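Local coordinates for uncharacterized protein (Sulfolobus tokodaii, PDB 2PD2) that is of unknown function but belongs to the DsrE/DsrF-like family, whose better-known relatives handle sulfur, and assembles as a trimer, at residues A[31-36]-A[101-106]; A[66-71]-A[76-81]. One frame throughout, in Å; residues are numbered along the deposited sequence.

Overall arrangement
From the N terminus the chain lays down strand 2-7, passes through helix 13-26 and returns as strand 31-36, the first half of contact 1. After helix 51-59, strand 63-67 lies beside it and runs into helix 68-73; contact 2 closes a short loop there, between 66-71 and 76-81, before 101-106 completes contact 1. The small loop is therefore enclosed by the large one. Contact 1 joins strand 31-36 to the turn that enters strand 104-107, while contact 2 ties a strand-helix junction to the loop leading to strand 86-88, outermost within this chain. The contacts touch where Leu36 O and Cys67 N, 3.0 Å apart, form a probable hydrogen bond between neighbouring strands 31-36 and 63-67.

Contact 1 (A[31-36]-A[101-106]); sequences EIEVVL and EGWIYL
Trp103 reaches across to Glu31 and Glu33 with the far rim of its six-membered ring, and almost everything that 31-36 and 101-106 share passes through this one side chain. The backbones stay well apart, with Ile32 CA and Trp103 CA 9.0 Å from each other, because strand 2-7 runs between the two strands. The indole bridges the gap: CG lies anti to the carbonyl carbon (chi1 -68°), and the ring extends toward the start of strand 31-36.

The close-packed part is at the CZ3 corner. Glu31 O comes within 3.6 Å of Trp103 CZ3, and the CB methylene of Glu33 meets the same carbon at 3.8 Å, obliquely from opposite sides of the ring plane. Between them Ile32 C sits near that plane at the edge, 4.4 Å from Trp103 CZ3. Glu33 offers its aliphatic root to the indole and extends beside helix 91-100, where Lys98 also touches Trp103. There Glu33 OE2 lies close to Glu94 OE2, so one of the two carboxylates may well carry a proton.

The outer side is looser and more exposed. Here the extended Glu31 side chain crosses the indole, its OE2 3.8 Å from Trp103 CH2, and the carboxylate plane is turned 74° from the ring. This is van der Waals contact; the stronger polar partner of Glu31 is Lys2, salt-bridged to OE1. Just before the tryptophan, Gly102 has positive phi and completes the Schellman motif ending helix 91-100. A tryptophan at this helix-to-strand turn thus joins parts of the parallel, helix-flanked alpha/beta sheet of a DsrE-like domain.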
# COMPACT_ATOMS: atom_id res chain seq x y z
N GLU A 31 6.23 2.61 -18.48
CA GLU A 31 4.89 2.89 -18.98
C GLU A 31 4.09 3.00 -17.68
O GLU A 31 3.77 2.00 -17.05
CB GLU A 31 4.39 1.72 -19.82
CG GLU A 31 3.36 2.11 -20.85
CD GLU A 31 2.89 0.93 -21.66
OE1 GLU A 31 3.74 0.07 -22.01
OE2 GLU A 31 1.68 0.86 -21.95
N ILE A 32 3.77 4.23 -17.30
CA ILE A 32 3.09 4.48 -16.04
C ILE A 32 1.66 4.98 -16.11
O ILE A 32 1.34 5.88 -16.89
CB ILE A 32 3.91 5.50 -15.20
CG1 ILE A 32 5.36 5.03 -15.07
CG2 ILE A 32 3.28 5.69 -13.82
CD1 ILE A 32 6.32 6.16 -14.74
N GLU A 33 0.80 4.40 -15.27
CA GLU A 33 -0.59 4.81 -15.15
C GLU A 33 -0.82 5.09 -13.67
O GLU A 33 -0.57 4.23 -12.82
CB GLU A 33 -1.57 3.71 -15.59
CG GLU A 33 -3.02 4.12 -15.33
CD GLU A 33 -4.03 3.06 -15.72
OE1 GLU A 33 -3.79 2.31 -16.69
OE2 GLU A 33 -5.09 2.98 -15.07
N VAL A 34 -1.27 6.29 -13.36
CA VAL A 34 -1.52 6.64 -11.97
C VAL A 34 -3.01 6.73 -11.72
O VAL A 34 -3.72 7.51 -12.37
CB VAL A 34 -0.88 8.00 -11.61
CG1 VAL A 34 -1.06 8.27 -10.12
CG2 VAL A 34 0.60 8.00 -11.99
N VAL A 35 -3.49 5.94 -10.77
CA VAL A 35 -4.90 5.91 -10.42
C VAL A 35 -5.14 6.58 -9.06
O VAL A 35 -4.65 6.11 -8.03
CB VAL A 35 -5.41 4.45 -10.32
CG1 VAL A 35 -6.88 4.44 -9.86
CG2 VAL A 35 -5.26 3.76 -11.67
N LEU A 36 -5.90 7.67 -9.06
CA LEU A 36 -6.21 8.36 -7.81
C LEU A 36 -7.64 8.08 -7.38
O LEU A 36 -8.58 8.24 -8.17
CB LEU A 36 -5.98 9.87 -7.94
CG LEU A 36 -4.54 10.31 -8.28
CD1 LEU A 36 -4.32 10.22 -9.79
CD2 LEU A 36 -4.33 11.74 -7.82
N GLU A 101 -3.41 -7.75 -15.90
CA GLU A 101 -2.91 -7.60 -17.26
C GLU A 101 -1.38 -7.57 -17.29
O GLU A 101 -0.77 -7.40 -18.34
CB GLU A 101 -3.47 -6.32 -17.89
CG GLU A 101 -4.93 -6.43 -18.36
CD GLU A 101 -5.58 -5.06 -18.60
OE1 GLU A 101 -4.90 -4.16 -19.12
OE2 GLU A 101 -6.77 -4.90 -18.27
N GLY A 102 -0.76 -7.74 -16.12
CA GLY A 102 0.69 -7.75 -16.04
C GLY A 102 1.36 -6.47 -15.56
O GLY A 102 2.58 -6.36 -15.56
N TRP A 103 0.57 -5.48 -15.15
CA TRP A 103 1.15 -4.23 -14.69
C TRP A 103 1.63 -4.38 -13.26
O TRP A 103 0.96 -5.00 -12.43
CB TRP A 103 0.13 -3.10 -14.77
CG TRP A 103 -0.22 -2.73 -16.18
CD1 TRP A 103 -0.71 -3.56 -17.15
CD2 TRP A 103 -0.09 -1.44 -16.78
NE1 TRP A 103 -0.89 -2.86 -18.32
CE2 TRP A 103 -0.51 -1.56 -18.12
CE3 TRP A 103 0.35 -0.19 -16.32
CZ2 TRP A 103 -0.51 -0.48 -19.01
CZ3 TRP A 103 0.36 0.89 -17.20
CH2 TRP A 103 -0.07 0.73 -18.53
N ILE A 104 2.81 -3.83 -12.97
CA ILE A 104 3.38 -3.90 -11.63
C ILE A 104 2.74 -2.83 -10.74
O ILE A 104 2.68 -1.65 -11.09
CB ILE A 104 4.91 -3.72 -11.68
CG1 ILE A 104 5.53 -4.90 -12.45
CG2 ILE A 104 5.48 -3.64 -10.25
CD1 ILE A 104 7.00 -4.75 -12.74
N TYR A 105 2.27 -3.27 -9.58
CA TYR A 105 1.59 -2.43 -8.61
C TYR A 105 2.51 -1.67 -7.66
O TYR A 105 3.46 -2.24 -7.10
CB TYR A 105 0.62 -3.33 -7.83
CG TYR A 105 -0.13 -2.70 -6.67
CD1 TYR A 105 -0.70 -1.43 -6.77
CD2 TYR A 105 -0.35 -3.43 -5.51
CE1 TYR A 105 -1.47 -0.91 -5.72
CE2 TYR A 105 -1.11 -2.93 -4.46
CZ TYR A 105 -1.67 -1.67 -4.57
OH TYR A 105 -2.45 -1.21 -3.55
N LEU A 106 2.23 -0.39 -7.48
CA LEU A 106 2.99 0.47 -6.59
C LEU A 106 2.01 1.34 -5.81
O LEU A 106 1.31 2.18 -6.39
CB LEU A 106 3.96 1.37 -7.38
CG LEU A 106 4.73 2.40 -6.54
CD1 LEU A 106 5.60 1.68 -5.51
CD2 LEU A 106 5.58 3.27 -7.44

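Contact 2 (A[66-71]-A[76-81]); sequences GCENSI and LSHDQL
The junction of a parallel strand with the helix that follows it, a basic step of an alpha/beta fold, here meets the loop that leads on to strand 86-88. Cys67 occupies the N-cap position of helix 68-73, and its SG accepts a capping bond from Ser70 N at 3.3 Å. One turn along, Ile71 forms the middle of the contact. Ile71 O receives Leu76 N at 3.0 Å in a nearly straight bond (166° at the hydrogen), and the side chain divides between three neighbours. Ile71 CG2, anti to the backbone N, lies closest to Leu76 O, at 3.4 Å, and also touches Leu76 CB and His78 CE1. At the end of the other branch Ile71 CD1 meets Leu81 CD1 at 3.5 Å; Ile41 and Ile87 add to the apolar surroundings of this isoleucine.

On the more exposed flank, Glu68 bends at chi2 (71°) and brings its carboxylate to the edge of the His78 imidazole. Glu68 OE1 lies at the CE1-NE2 side of the ring, 3.1 Å from both His78 CE1 and His78 NE2, with the two planes turned 82° apart. Within the loop, Ser77 N donates to Gln80 OE1 at 2.7 Å from above the amide plane. The chemistry implies a loop joined to the helix by one backbone bond and the branches of Ile71, with further bonds to Lys46, and a Glu68 carboxylate shared between its salt bridge to Arg72 and the His78 edge.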
# COMPACT_ATOMS: atom_id res chain seq x y z
N GLY A 66 -8.63 9.11 -12.80
CA GLY A 66 -9.40 9.42 -11.61
C GLY A 66 -10.56 8.45 -11.42
O GLY A 66 -11.19 8.03 -12.40
N CYS A 67 -10.85 8.10 -10.17
CA CYS A 67 -11.94 7.18 -9.85
C CYS A 67 -13.31 7.87 -9.82
O CYS A 67 -13.51 8.83 -9.08
CB CYS A 67 -11.67 6.53 -8.49
SG CYS A 67 -13.08 5.61 -7.81
N GLU A 68 -14.24 7.36 -10.62
CA GLU A 68 -15.60 7.92 -10.70
C GLU A 68 -16.32 7.81 -9.35
O GLU A 68 -17.00 8.75 -8.93
CB GLU A 68 -16.41 7.19 -11.78
CG GLU A 68 -17.90 7.53 -11.83
CD GLU A 68 -18.17 8.93 -12.34
OE1 GLU A 68 -17.64 9.30 -13.40
OE2 GLU A 68 -18.94 9.66 -11.67
N ASN A 69 -16.19 6.67 -8.68
CA ASN A 69 -16.84 6.50 -7.38
C ASN A 69 -16.36 7.58 -6.42
O ASN A 69 -17.14 8.14 -5.65
CB ASN A 69 -16.53 5.13 -6.77
CG ASN A 69 -17.29 4.01 -7.46
OD1 ASN A 69 -18.47 4.15 -7.78
ND2 ASN A 69 -16.62 2.88 -7.66
N SER A 70 -15.06 7.85 -6.46
CA SER A 70 -14.45 8.85 -5.59
C SER A 70 -14.87 10.27 -5.99
O SER A 70 -15.12 11.11 -5.12
CB SER A 70 -12.93 8.71 -5.62
OG SER A 70 -12.56 7.42 -5.17
N ILE A 71 -14.94 10.53 -7.29
CA ILE A 71 -15.39 11.84 -7.76
C ILE A 71 -16.79 12.09 -7.20
O ILE A 71 -17.07 13.17 -6.70
CB ILE A 71 -15.44 11.90 -9.30
CG1 ILE A 71 -14.02 11.93 -9.87
CG2 ILE A 71 -16.25 13.12 -9.76
CD1 ILE A 71 -13.97 11.81 -11.37
N LEU A 76 -17.74 16.06 -6.59
CA LEU A 76 -17.02 16.84 -7.59
C LEU A 76 -17.69 16.67 -8.94
O LEU A 76 -18.43 15.72 -9.15
CB LEU A 76 -15.56 16.38 -7.70
CG LEU A 76 -14.73 16.44 -6.42
CD1 LEU A 76 -13.29 16.04 -6.74
CD2 LEU A 76 -14.77 17.84 -5.83
N SER A 77 -17.43 17.61 -9.84
CA SER A 77 -17.99 17.58 -11.18
C SER A 77 -16.85 17.38 -12.17
O SER A 77 -15.76 17.91 -11.98
CB SER A 77 -18.69 18.91 -11.48
OG SER A 77 -19.06 18.99 -12.85
N HIS A 78 -17.10 16.60 -13.23
CA HIS A 78 -16.06 16.35 -14.22
C HIS A 78 -15.60 17.66 -14.84
O HIS A 78 -14.48 17.77 -15.33
CB HIS A 78 -16.56 15.41 -15.31
CG HIS A 78 -17.06 14.10 -14.78
ND1 HIS A 78 -16.60 13.55 -13.60
CD2 HIS A 78 -17.98 13.23 -15.26
CE1 HIS A 78 -17.21 12.41 -13.38
NE2 HIS A 78 -18.06 12.19 -14.37
N ASP A 79 -16.49 18.65 -14.82
CA ASP A 79 -16.19 19.97 -15.35
C ASP A 79 -15.09 20.63 -14.52
O ASP A 79 -14.36 21.49 -15.02
CB ASP A 79 -17.44 20.85 -15.29
CG ASP A 79 -18.46 20.48 -16.33
OD1 ASP A 79 -18.67 19.27 -16.55
OD2 ASP A 79 -19.07 21.39 -16.93
N GLN A 80 -14.97 20.22 -13.27
CA GLN A 80 -14.01 20.80 -12.34
C GLN A 80 -12.63 20.16 -12.35
O GLN A 80 -11.70 20.67 -11.72
CB GLN A 80 -14.59 20.74 -10.92
CG GLN A 80 -16.08 21.08 -10.85
CD GLN A 80 -16.66 20.93 -9.45
OE1 GLN A 80 -16.44 19.93 -8.77
NE2 GLN A 80 -17.42 21.93 -9.01
N LEU A 81 -12.49 19.06 -13.06
CA LEU A 81 -11.22 18.35 -13.12
C LEU A 81 -10.27 18.87 -14.20
O LEU A 81 -10.70 19.50 -15.17
CB LEU A 81 -11.47 16.86 -13.33
CG LEU A 81 -12.40 16.26 -12.27
CD1 LEU A 81 -12.76 14.84 -12.64
CD2 LEU A 81 -11.73 16.32 -10.90